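Local coordinates for protein predicted acyltransferase with acyl-CoA N-acyltransferase domain (Escherichia coli, PDB 4RS2) that binds coenzyme A, probably transfers acyl groups as a GNAT-family N-acetyltransferase, and on overexpression suppresses silencing by small RNAs, at residues D31-R36 with A94-Y99; G71-S76 with V88-L93; V78-E83 with G172-H177; A123-G128 with F157-L162. One frame throughout, in Å; residues are numbered along the deposited sequence.

Contact 1: residues D31-R36 with A94-Y99; sequences DALLRR and AVDEKY. With COA (coenzyme A), chain C.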
# COMPACT_ATOMS: atom_id res chain seq x y z
N ASP A 31 9.00 5.41 10.17
CA ASP A 31 8.18 5.54 11.37
C ASP A 31 7.79 6.96 11.62
O ASP A 31 6.61 7.23 11.96
CB ASP A 31 8.90 4.95 12.58
CG ASP A 31 7.98 4.76 13.79
OD1 ASP A 31 7.32 3.71 13.87
OD2 ASP A 31 7.95 5.63 14.68
N ALA A 32 8.72 7.89 11.41
CA ALA A 32 8.47 9.29 11.69
C ALA A 32 7.47 9.82 10.69
O ALA A 32 6.58 10.58 11.06
CB ALA A 32 9.76 10.09 11.68
N LEU A 33 7.64 9.44 9.42
CA LEU A 33 6.67 9.84 8.41
C LEU A 33 5.25 9.37 8.72
O LEU A 33 4.26 10.12 8.59
CB LEU A 33 7.08 9.30 7.04
CG LEU A 33 6.09 9.54 5.91
CD1 LEU A 33 5.96 11.02 5.54
CD2 LEU A 33 6.56 8.71 4.74
N LEU A 34 5.13 8.11 9.16
CA LEU A 34 3.81 7.55 9.44
C LEU A 34 3.18 8.19 10.66
O LEU A 34 1.97 8.45 10.67
CB LEU A 34 3.89 6.01 9.59
CG LEU A 34 4.31 5.30 8.27
CD1 LEU A 34 4.49 3.82 8.50
CD2 LEU A 34 3.34 5.57 7.16
N ARG A 35 3.98 8.50 11.67
CA ARG A 35 3.42 9.14 12.86
C ARG A 35 2.94 10.55 12.62
O ARG A 35 1.96 11.00 13.25
CB ARG A 35 4.45 9.14 13.98
CG ARG A 35 4.70 7.77 14.55
CD ARG A 35 5.66 7.75 15.72
NE ARG A 35 5.78 6.39 16.24
CZ ARG A 35 5.04 5.88 17.23
NH1 ARG A 35 4.17 6.63 17.89
NH2 ARG A 35 5.20 4.61 17.57
N ARG A 36 3.62 11.25 11.73
CA ARG A 36 3.27 12.63 11.44
C ARG A 36 2.17 12.77 10.39
O ARG A 36 1.48 13.77 10.38
CB ARG A 36 4.50 13.47 11.09
CG ARG A 36 5.22 13.19 9.79
CD ARG A 36 6.33 14.23 9.57
NE ARG A 36 7.10 13.97 8.36
CZ ARG A 36 8.19 13.19 8.28
NH1 ARG A 36 8.68 12.59 9.36
NH2 ARG A 36 8.80 13.02 7.13
N ALA A 94 1.58 6.93 2.25
CA ALA A 94 1.77 8.25 2.81
C ALA A 94 2.78 9.07 2.06
O ALA A 94 3.80 8.56 1.63
CB ALA A 94 2.18 8.14 4.26
N VAL A 95 2.46 10.35 1.92
CA VAL A 95 3.42 11.31 1.39
C VAL A 95 3.50 12.48 2.37
O VAL A 95 2.47 12.98 2.85
CB VAL A 95 3.00 11.78 -0.02
CG1 VAL A 95 3.87 12.94 -0.48
CG2 VAL A 95 3.05 10.61 -0.99
N ASP A 96 4.74 12.88 2.68
CA ASP A 96 4.98 14.00 3.59
C ASP A 96 4.24 15.24 3.10
O ASP A 96 4.26 15.53 1.93
CB ASP A 96 6.47 14.27 3.70
CG ASP A 96 6.81 15.27 4.79
OD1 ASP A 96 6.29 16.41 4.79
OD2 ASP A 96 7.69 14.97 5.64
N GLU A 97 3.59 15.93 4.02
CA GLU A 97 2.79 17.11 3.67
C GLU A 97 3.60 18.10 2.80
O GLU A 97 3.03 18.75 1.92
CB GLU A 97 2.23 17.76 4.95
CG GLU A 97 1.12 18.77 4.69
CD GLU A 97 0.29 19.10 5.93
OE1 GLU A 97 0.35 18.37 6.95
OE2 GLU A 97 -0.44 20.12 5.88
N LYS A 98 4.92 18.20 3.01
CA LYS A 98 5.78 19.10 2.19
C LYS A 98 5.89 18.74 0.70
O LYS A 98 6.35 19.58 -0.13
CB LYS A 98 7.21 19.13 2.72
CG LYS A 98 7.35 19.54 4.18
CD LYS A 98 8.81 19.63 4.61
CE LYS A 98 8.98 19.85 6.11
NZ LYS A 98 8.26 20.97 6.80
N TYR A 99 5.51 17.52 0.37
CA TYR A 99 5.63 17.03 -0.98
C TYR A 99 4.31 16.60 -1.58
O TYR A 99 4.30 15.98 -2.64
CB TYR A 99 6.63 15.86 -1.01
CG TYR A 99 8.05 16.31 -0.77
CD1 TYR A 99 8.55 16.46 0.52
CD2 TYR A 99 8.88 16.60 -1.83
CE1 TYR A 99 9.84 16.89 0.73
CE2 TYR A 99 10.18 17.02 -1.63
CZ TYR A 99 10.65 17.17 -0.35
OH TYR A 99 11.95 17.59 -0.16
N1A COA C . -8.85 12.17 -2.13
C2A COA C . -8.96 11.94 -3.46
N3A COA C . -7.92 12.07 -4.31
C4A COA C . -6.70 12.42 -3.83
C5A COA C . -6.51 12.68 -2.41
C6A COA C . -7.68 12.52 -1.55
N6A COA C . -7.54 12.74 -0.22
N7A COA C . -5.23 13.02 -2.23
C8A COA C . -4.63 12.98 -3.44
N9A COA C . -5.51 12.66 -4.38
C1B COA C . -5.24 12.49 -5.81
C2B COA C . -4.49 13.62 -6.48
O2B COA C . -5.34 14.74 -6.77
C3B COA C . -3.95 12.92 -7.70
O3B COA C . -4.99 12.77 -8.67
P3B COA C . -4.69 12.35 -10.20
O7A COA C . -3.25 11.90 -10.30
O8A COA C . -5.70 11.33 -10.58
O9A COA C . -4.93 13.62 -10.95
C4B COA C . -3.60 11.54 -7.16
O4B COA C . -4.34 11.37 -5.94
C5B COA C . -2.12 11.36 -6.89
O5B COA C . -1.64 12.46 -6.11
P1A COA C . -0.14 12.56 -5.54
O1A COA C . 0.38 13.96 -5.69
O2A COA C . 0.61 11.37 -6.07
O3A COA C . -0.37 12.28 -3.96
P2A COA C . -0.42 13.32 -2.73
O4A COA C . 0.86 14.00 -2.54
O5A COA C . -1.63 14.23 -2.84
O6A COA C . -0.60 12.26 -1.53
CBP COA C . -1.81 11.00 0.15
CCP COA C . -1.85 11.65 -1.22
CDP COA C . -3.16 10.39 0.49
CEP COA C . -0.76 9.90 0.06
CAP COA C . -1.41 12.09 1.16
OAP COA C . -2.38 13.16 1.18
C9P COA C . -1.19 11.58 2.56
O9P COA C . -0.13 11.04 2.92
N8P COA C . -2.19 11.82 3.41
C7P COA C . -2.08 11.48 4.82
C6P COA C . -2.44 10.03 5.04
C5P COA C . -3.90 9.82 4.75
O5P COA C . -4.27 9.31 3.71
N4P COA C . -4.75 10.22 5.69
C3P COA C . -6.18 9.98 5.61
C2P COA C . -6.67 9.34 6.91
S1P COA C . -7.90 8.05 6.57
O HOH W 1 1.71 15.92 7.97
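The backbone of helical residues 31-36 comes nearest to residues 94-99 at Leu33 and Asp96, whose CA atoms are 6.6 Å apart, where the chain leaves strand 87-95 and turns through a short 3-10 segment. Leu33 makes the central apolar contact: its CD1 lies 3.6 Å from Asp96 N and also touches the CB of that residue, while CD2 leans toward Ala94. Leu34 starts off in the other direction, yet its CD2 comes back to within 4.0 Å of Ala94 CB; the small methyl of Ala94 lets the helix lie close to the strand end. At the outer edge Arg36 spans to Asp96. In the conformer described, one of two modelled for Arg36, CG sits between the backbone N and the carbonyl carbon (chi1 69°), and the extended chain beyond it carries the guanidinium to the aspartate. There NE and NH2 both reach one oxygen, OD2, side-on, with NH2 to Asp96 OD2 2.7 Å and the two flat groups turned 53° apart. NH2 meets OD2 on its anti side, whereas NE comes from above the carboxylate plane. The other oxygen, OD1, accepts from Lys98 N in an Asx turn, which holds the carboxylate from its own chain as well. A water joins Arg36 O to Glu97 OE1. Meanwhile Val95 N donates to O9P of coenzyme A at 2.9 Å in a nearly straight bond (170°), the strand-to-pantetheine bond characteristic of GNAT enzymes. Helix 42-53 packs against Leu34; Leu33 rests on Val69 and Tyr72 of strand 69-80; and helix 104-118 lies against Val95.

Contact 2: residues G71-S76 with V88-L93; sequences GYVAFS and VGMAPL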
# COMPACT_ATOMS: atom_id res chain seq x y z
N GLY A 71 8.07 9.64 1.49
CA GLY A 71 6.91 8.90 1.05
C GLY A 71 7.08 7.42 1.27
O GLY A 71 8.21 6.93 1.32
N TYR A 72 5.97 6.71 1.36
CA TYR A 72 6.02 5.31 1.65
C TYR A 72 4.80 4.58 1.22
O TYR A 72 3.68 5.11 1.33
CB TYR A 72 6.18 5.10 3.16
CG TYR A 72 6.43 3.65 3.59
CD1 TYR A 72 7.57 2.99 3.25
CD2 TYR A 72 5.52 2.99 4.37
CE1 TYR A 72 7.80 1.68 3.67
CE2 TYR A 72 5.76 1.70 4.82
CZ TYR A 72 6.88 1.05 4.46
OH TYR A 72 7.09 -0.26 4.92
N VAL A 73 5.00 3.35 0.75
CA VAL A 73 3.87 2.42 0.51
C VAL A 73 4.33 1.03 0.87
O VAL A 73 5.51 0.68 0.68
CB VAL A 73 3.30 2.46 -0.91
CG1 VAL A 73 4.34 1.99 -1.94
CG2 VAL A 73 1.99 1.65 -0.98
N ALA A 74 3.43 0.26 1.50
CA ALA A 74 3.74 -1.10 1.91
C ALA A 74 2.64 -2.08 1.48
O ALA A 74 1.48 -1.73 1.21
CB ALA A 74 3.94 -1.18 3.41
N PHE A 75 3.07 -3.33 1.42
CA PHE A 75 2.23 -4.44 1.00
C PHE A 75 2.49 -5.59 1.94
O PHE A 75 3.63 -5.80 2.37
CB PHE A 75 2.61 -4.86 -0.42
CG PHE A 75 2.46 -3.77 -1.44
CD1 PHE A 75 1.26 -3.56 -2.10
CD2 PHE A 75 3.54 -2.95 -1.74
CE1 PHE A 75 1.14 -2.57 -3.05
CE2 PHE A 75 3.39 -1.93 -2.68
CZ PHE A 75 2.19 -1.74 -3.31
N SER A 76 1.44 -6.35 2.23
CA SER A 76 1.54 -7.52 3.12
C SER A 76 0.67 -8.62 2.54
O SER A 76 -0.23 -8.32 1.75
CB SER A 76 1.10 -7.12 4.53
OG SER A 76 -0.17 -6.56 4.52
N VAL A 88 -1.69 -9.58 -2.34
CA VAL A 88 -1.22 -8.71 -1.24
C VAL A 88 -2.22 -7.60 -1.00
O VAL A 88 -3.03 -7.29 -1.88
CB VAL A 88 0.15 -8.09 -1.52
CG1 VAL A 88 1.23 -9.15 -1.57
CG2 VAL A 88 0.08 -7.25 -2.79
N GLY A 89 -2.17 -7.05 0.22
CA GLY A 89 -2.95 -5.89 0.61
C GLY A 89 -2.01 -4.68 0.71
O GLY A 89 -0.92 -4.77 1.29
N MET A 90 -2.40 -3.56 0.12
CA MET A 90 -1.61 -2.34 0.15
C MET A 90 -2.03 -1.44 1.30
O MET A 90 -3.20 -1.11 1.42
CB MET A 90 -1.80 -1.60 -1.18
CG MET A 90 -0.95 -0.36 -1.33
SD MET A 90 -1.06 0.31 -3.00
CE MET A 90 -2.63 1.12 -2.93
N ALA A 91 -1.08 -1.09 2.17
CA ALA A 91 -1.31 -0.22 3.31
C ALA A 91 -0.06 -0.20 4.14
O ALA A 91 0.59 -1.24 4.29
CB ALA A 91 -2.45 -0.74 4.19
N PRO A 92 0.34 0.95 4.66
CA PRO A 92 -0.24 2.27 4.42
C PRO A 92 0.36 2.91 3.19
O PRO A 92 1.22 2.32 2.52
CB PRO A 92 0.20 3.07 5.64
CG PRO A 92 1.47 2.47 6.06
CD PRO A 92 1.48 1.04 5.60
N LEU A 93 -0.15 4.10 2.87
CA LEU A 93 0.32 4.93 1.78
C LEU A 93 0.39 6.33 2.31
O LEU A 93 -0.60 6.88 2.78
CB LEU A 93 -0.65 4.89 0.59
CG LEU A 93 -0.35 5.86 -0.55
CD1 LEU A 93 0.98 5.51 -1.17
CD2 LEU A 93 -1.47 5.83 -1.60
O HOH W 2 0.10 -3.95 3.77
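With its CG anti to the backbone N (chi1 -176°) and a bend at chi3 (78°), Met90 runs side by side with Phe75, whose ring is swung beside its own backbone N (chi1 -59°). They meet on adjacent antiparallel strands of the central GNAT sheet, where a beta bulge shifts the register by one residue between the Val73-Leu93 and Phe75-Met90 non-hydrogen-bonded pairs. Met90 SD stands 4.6 Å from the centroid of the Phe75 ring, an oblique Met-aromatic contact, and Met90 CG also lies 3.6 Å from Val73 CG2. Flexible and unbranched, methionine can follow both neighbours. This face, with Leu93, is apolar, and Leu108, Leu113 and Leu116 of helix 104-118 pack on Val73 and Phe75.

At the bulge Pro92, which follows a cis peptide bond, has no N-H to offer; its carbonyl accepts from Ala74 N at 3.2 Å, while Ala91 N donates to Ala74 O. On the opposite face Pro92 CD touches Ala74 CB, and the Tyr72 hydroxyl is hydrogen-bonded to Glu22. Gly89 pairs with Ser76 through backbone hydrogen bonds, and beside them a water accepts from Ser76 OG at 2.7 Å and donates to both Gly89 O and Ala91 O, each at 2.8 Å.

Contact 3: residues V78-E83 with G172-H177; sequences VDVQGE and GLVEYH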
# COMPACT_ATOMS: atom_id res chain seq x y z
N VAL A 78 -2.16 -11.39 1.77
CA VAL A 78 -3.57 -11.63 2.12
C VAL A 78 -3.93 -13.00 1.55
O VAL A 78 -3.32 -13.41 0.55
CB VAL A 78 -4.54 -10.55 1.59
CG1 VAL A 78 -4.14 -9.19 2.13
CG2 VAL A 78 -4.61 -10.53 0.06
N ASP A 79 -4.84 -13.73 2.19
CA ASP A 79 -5.28 -15.01 1.65
C ASP A 79 -6.73 -14.86 1.26
O ASP A 79 -7.42 -14.00 1.77
CB ASP A 79 -5.15 -16.13 2.67
CG ASP A 79 -3.71 -16.36 3.08
OD1 ASP A 79 -2.83 -16.52 2.19
OD2 ASP A 79 -3.47 -16.39 4.30
N VAL A 80 -7.18 -15.70 0.33
CA VAL A 80 -8.57 -15.61 -0.11
C VAL A 80 -9.24 -16.91 0.18
O VAL A 80 -8.84 -17.94 -0.32
CB VAL A 80 -8.68 -15.31 -1.59
CG1 VAL A 80 -10.15 -15.08 -1.94
CG2 VAL A 80 -7.84 -14.10 -1.95
N GLN A 81 -10.24 -16.86 1.05
CA GLN A 81 -10.96 -18.06 1.46
C GLN A 81 -9.91 -19.03 2.04
O GLN A 81 -9.96 -20.25 1.87
CB GLN A 81 -11.79 -18.60 0.27
CG GLN A 81 -13.14 -19.18 0.68
CD GLN A 81 -14.26 -18.87 -0.33
OE1 GLN A 81 -15.36 -18.47 0.06
NE2 GLN A 81 -13.98 -19.04 -1.62
N GLY A 82 -8.94 -18.45 2.73
CA GLY A 82 -7.91 -19.21 3.40
C GLY A 82 -6.78 -19.78 2.58
O GLY A 82 -5.97 -20.53 3.10
N GLU A 83 -6.70 -19.41 1.30
CA GLU A 83 -5.65 -19.92 0.43
C GLU A 83 -4.75 -18.82 -0.11
O GLU A 83 -5.18 -17.67 -0.32
CB GLU A 83 -6.25 -20.73 -0.71
CG GLU A 83 -6.94 -22.02 -0.28
CD GLU A 83 -6.00 -23.02 0.39
OE1 GLU A 83 -4.80 -22.71 0.56
OE2 GLU A 83 -6.46 -24.12 0.74
N GLY A 172 -14.92 -14.32 -2.23
CA GLY A 172 -15.02 -14.57 -0.81
C GLY A 172 -14.24 -13.64 0.09
O GLY A 172 -13.93 -12.51 -0.28
N LEU A 173 -13.89 -14.15 1.26
CA LEU A 173 -13.21 -13.38 2.27
C LEU A 173 -11.72 -13.29 2.05
O LEU A 173 -11.01 -14.32 2.00
CB LEU A 173 -13.50 -13.95 3.66
CG LEU A 173 -12.72 -13.31 4.80
CD1 LEU A 173 -13.12 -11.86 5.02
CD2 LEU A 173 -12.98 -14.13 6.04
N VAL A 174 -11.24 -12.05 1.93
CA VAL A 174 -9.84 -11.76 1.78
C VAL A 174 -9.36 -11.42 3.19
O VAL A 174 -9.82 -10.45 3.78
CB VAL A 174 -9.61 -10.56 0.84
CG1 VAL A 174 -8.13 -10.22 0.79
CG2 VAL A 174 -10.22 -10.83 -0.53
N GLU A 175 -8.43 -12.22 3.71
CA GLU A 175 -7.93 -12.04 5.06
C GLU A 175 -6.54 -11.42 5.09
O GLU A 175 -5.60 -11.92 4.45
CB GLU A 175 -7.90 -13.39 5.77
CG GLU A 175 -9.26 -13.83 6.32
CD GLU A 175 -9.46 -13.47 7.77
OE1 GLU A 175 -9.38 -12.30 8.16
OE2 GLU A 175 -9.71 -14.40 8.54
N TYR A 176 -6.42 -10.34 5.86
CA TYR A 176 -5.13 -9.68 6.08
C TYR A 176 -4.49 -10.37 7.30
O TYR A 176 -5.12 -11.15 8.01
CB TYR A 176 -5.31 -8.20 6.42
CG TYR A 176 -5.68 -7.24 5.31
CD1 TYR A 176 -6.94 -7.27 4.73
CD2 TYR A 176 -4.82 -6.23 4.94
CE1 TYR A 176 -7.29 -6.35 3.73
CE2 TYR A 176 -5.16 -5.31 3.96
CZ TYR A 176 -6.40 -5.37 3.36
OH TYR A 176 -6.79 -4.47 2.42
N HIS A 177 -3.22 -10.09 7.53
CA HIS A 177 -2.56 -10.60 8.69
C HIS A 177 -3.22 -10.02 9.95
O HIS A 177 -3.79 -8.91 9.92
CB HIS A 177 -1.13 -10.17 8.64
CG HIS A 177 -0.30 -10.78 9.70
ND1 HIS A 177 -0.07 -10.16 10.91
CD2 HIS A 177 0.30 -11.99 9.78
CE1 HIS A 177 0.68 -10.95 11.66
NE2 HIS A 177 0.91 -12.06 11.00
O HOH W 3 -3.82 -13.79 5.47
O HOH W 4 -15.10 -16.70 1.97
O HOH W 5 -9.21 -16.01 3.56
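Val78 packs closely against Val174 and Tyr176, while next to it Asp79, and Gln81 in the turn that follows, meet their partners partly through water. On the buried side Val78 CG2 lies 3.6 Å from Val174 CG1, the two branched side chains crossing at an angle. The other methyl, CG1, is anti to the carbonyl carbon (chi1 -59°), which sets it over one face of the Tyr176 ring, 4.1 Å from the ring centroid and only 13° off the normal: a CH-pi contact. Compact beta-branched valines suit this inner face, against which Val125 of strand 123-127 and Phe157 of strand 157-161 pack, touching Val174 and Tyr176. Val80 continues the row more loosely, its CG2 4.3 Å from Val174 CG2.

The backbones pair as an antiparallel ladder, linking the end of strand 69-80 to the late strand 172-175 of the mixed sheet. Asp79 and Glu175 form a hydrogen-bonded pair through both backbones, and Gln81 N donates to Leu173 O at 2.8 Å, almost straight (175°). Strand 69-80 then reverses in a type I' turn from Val80 to Glu83, in which Gly82 readily adopts the positive phi.

The solvent side is more polar, carrying Asp79, Gln81 and Glu175. One water donates to both Asp79 OD2 and Glu175 O; another donates to Gln81 OE1 at 2.6 Å and accepts from Leu173 N. A third accepts from Gly82 N and donates to Leu173 O, giving that carbonyl a second donor besides Gln81.

Contact 4: residues A123-G128 with F157-L162; sequences AVVTLG and FQVHRL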
# COMPACT_ATOMS: atom_id res chain seq x y z
N ALA A 123 -2.64 -10.04 -7.66
CA ALA A 123 -3.62 -9.02 -7.34
C ALA A 123 -3.24 -8.27 -6.06
O ALA A 123 -2.56 -8.81 -5.19
CB ALA A 123 -5.00 -9.63 -7.18
N VAL A 124 -3.78 -7.07 -5.96
CA VAL A 124 -3.56 -6.19 -4.84
C VAL A 124 -4.89 -5.67 -4.34
O VAL A 124 -5.70 -5.20 -5.14
CB VAL A 124 -2.69 -4.98 -5.23
CG1 VAL A 124 -2.46 -4.13 -3.98
CG2 VAL A 124 -1.36 -5.47 -5.78
N VAL A 125 -5.15 -5.81 -3.05
CA VAL A 125 -6.36 -5.21 -2.47
C VAL A 125 -5.94 -4.02 -1.62
O VAL A 125 -4.76 -3.92 -1.21
CB VAL A 125 -7.20 -6.20 -1.63
CG1 VAL A 125 -7.61 -7.38 -2.47
CG2 VAL A 125 -6.46 -6.69 -0.38
N THR A 126 -6.89 -3.15 -1.35
CA THR A 126 -6.64 -2.04 -0.44
C THR A 126 -7.97 -1.55 0.12
O THR A 126 -9.05 -1.88 -0.40
CB THR A 126 -5.86 -0.89 -1.12
OG1 THR A 126 -5.27 -0.04 -0.13
CG2 THR A 126 -6.79 -0.04 -2.04
N LEU A 127 -7.89 -0.83 1.22
CA LEU A 127 -9.05 -0.28 1.90
C LEU A 127 -8.87 1.21 2.04
O LEU A 127 -7.93 1.67 2.69
CB LEU A 127 -9.18 -0.94 3.27
CG LEU A 127 -10.44 -0.59 4.06
CD1 LEU A 127 -11.68 -1.19 3.40
CD2 LEU A 127 -10.31 -1.16 5.45
N GLY A 128 -9.77 1.98 1.44
CA GLY A 128 -9.64 3.41 1.45
C GLY A 128 -10.67 4.07 0.56
O GLY A 128 -11.52 3.42 -0.01
N PHE A 157 -13.51 -1.18 0.24
CA PHE A 157 -12.63 -2.31 -0.07
C PHE A 157 -12.51 -2.46 -1.57
O PHE A 157 -13.52 -2.53 -2.28
CB PHE A 157 -13.07 -3.60 0.58
CG PHE A 157 -12.07 -4.71 0.49
CD1 PHE A 157 -10.76 -4.50 0.91
CD2 PHE A 157 -12.41 -5.97 0.04
CE1 PHE A 157 -9.84 -5.50 0.86
CE2 PHE A 157 -11.46 -6.99 0.00
CZ PHE A 157 -10.18 -6.74 0.41
N GLN A 158 -11.26 -2.43 -2.05
CA GLN A 158 -11.00 -2.40 -3.49
C GLN A 158 -9.90 -3.36 -3.93
O GLN A 158 -9.12 -3.86 -3.13
CB GLN A 158 -10.59 -0.96 -3.88
CG GLN A 158 -11.72 0.07 -3.69
CD GLN A 158 -11.25 1.50 -3.63
OE1 GLN A 158 -11.00 2.12 -4.65
NE2 GLN A 158 -11.13 2.02 -2.42
N VAL A 159 -9.86 -3.61 -5.24
CA VAL A 159 -8.93 -4.57 -5.79
C VAL A 159 -8.39 -4.09 -7.13
O VAL A 159 -9.08 -3.41 -7.91
CB VAL A 159 -9.61 -5.95 -5.95
CG1 VAL A 159 -10.75 -5.87 -6.96
CG2 VAL A 159 -8.60 -7.02 -6.31
N HIS A 160 -7.13 -4.43 -7.37
CA HIS A 160 -6.44 -4.15 -8.63
C HIS A 160 -5.78 -5.45 -9.08
O HIS A 160 -4.86 -5.93 -8.45
CB HIS A 160 -5.36 -3.07 -8.44
CG HIS A 160 -4.87 -2.44 -9.72
ND1 HIS A 160 -4.41 -3.17 -10.79
CD2 HIS A 160 -4.76 -1.14 -10.08
CE1 HIS A 160 -4.07 -2.34 -11.78
NE2 HIS A 160 -4.25 -1.10 -11.36
N ARG A 161 -6.24 -6.00 -10.19
CA ARG A 161 -5.64 -7.22 -10.71
C ARG A 161 -4.28 -6.88 -11.29
O ARG A 161 -4.07 -5.76 -11.78
CB ARG A 161 -6.51 -7.77 -11.84
CG ARG A 161 -6.48 -6.99 -13.14
CD ARG A 161 -7.58 -7.49 -14.05
NE ARG A 161 -8.87 -7.00 -13.59
CZ ARG A 161 -10.03 -7.20 -14.21
NH1 ARG A 161 -10.09 -7.98 -15.31
NH2 ARG A 161 -11.16 -6.66 -13.71
N LEU A 162 -3.37 -7.84 -11.27
CA LEU A 162 -2.07 -7.68 -11.91
C LEU A 162 -1.96 -8.48 -13.21
O LEU A 162 -0.98 -8.35 -13.94
CB LEU A 162 -0.95 -8.05 -10.97
CG LEU A 162 -0.91 -7.17 -9.70
CD1 LEU A 162 0.25 -7.57 -8.80
CD2 LEU A 162 -0.78 -5.71 -10.11
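The Phe157 ring and the Val125 side chain cross at an angle, the end of the ring lying against the branch point of the valine with Phe157 CZ 3.7 Å from Val125 CB. Phe157 CG is anti to the backbone N (chi1 -170°), a torsion that lays the ring back over strand 123-127; there CD1 comes 3.4 Å from Thr126 O, and Leu127 CD1 approaches Phe157 CB from the other end. A broad flat ring suits this place because it spans several residues of the opposing strand. Further along the same face Val159 CG2 stands 4.0 Å from Val125 CG1.

The two strands form a regular antiparallel ladder in the C-terminal part of the GNAT sheet: Val124 pairs with His160 and Thr126 with Gln158, each through two backbone hydrogen bonds. His160 N to Val124 O is 2.8 Å.

On the other face Val124 and Leu162 cross obliquely, CG2 of the valine 4.0 Å from CD1 of the leucine, and Leu113 and Leu116 of helix 104-118 pack against this group. Thr126 OG1 bonds to Met90 O on the adjacent strand, while Gln158 NE2 bonds to Ala156 O. The His160 ring turns to the following residue, ND1 donating to Arg161 O at 2.8 Å, nearly in the plane of the ring.

Overall arrangement
Contacts 2 and 4 are core ladders of the one mixed sheet, joined where Met90 N meets Val125 O; contact 2 lies close to the centre of the chain. Contact 3 shares strand 69-80 with contact 2, but its centre lies about 17 Å from the centre of the chain, and its apolar face is matched by a hydrated one; Tyr176 OH packs against Phe157 of contact 4. Contact 1 shares strand 87-95 with contact 2 and lies on the opposite side of the centre from contacts 3 and 4. It alone joins a helix to the sheet, replacing a ladder with leucine packing and a salt bridge at its exposed edge, beside coenzyme A.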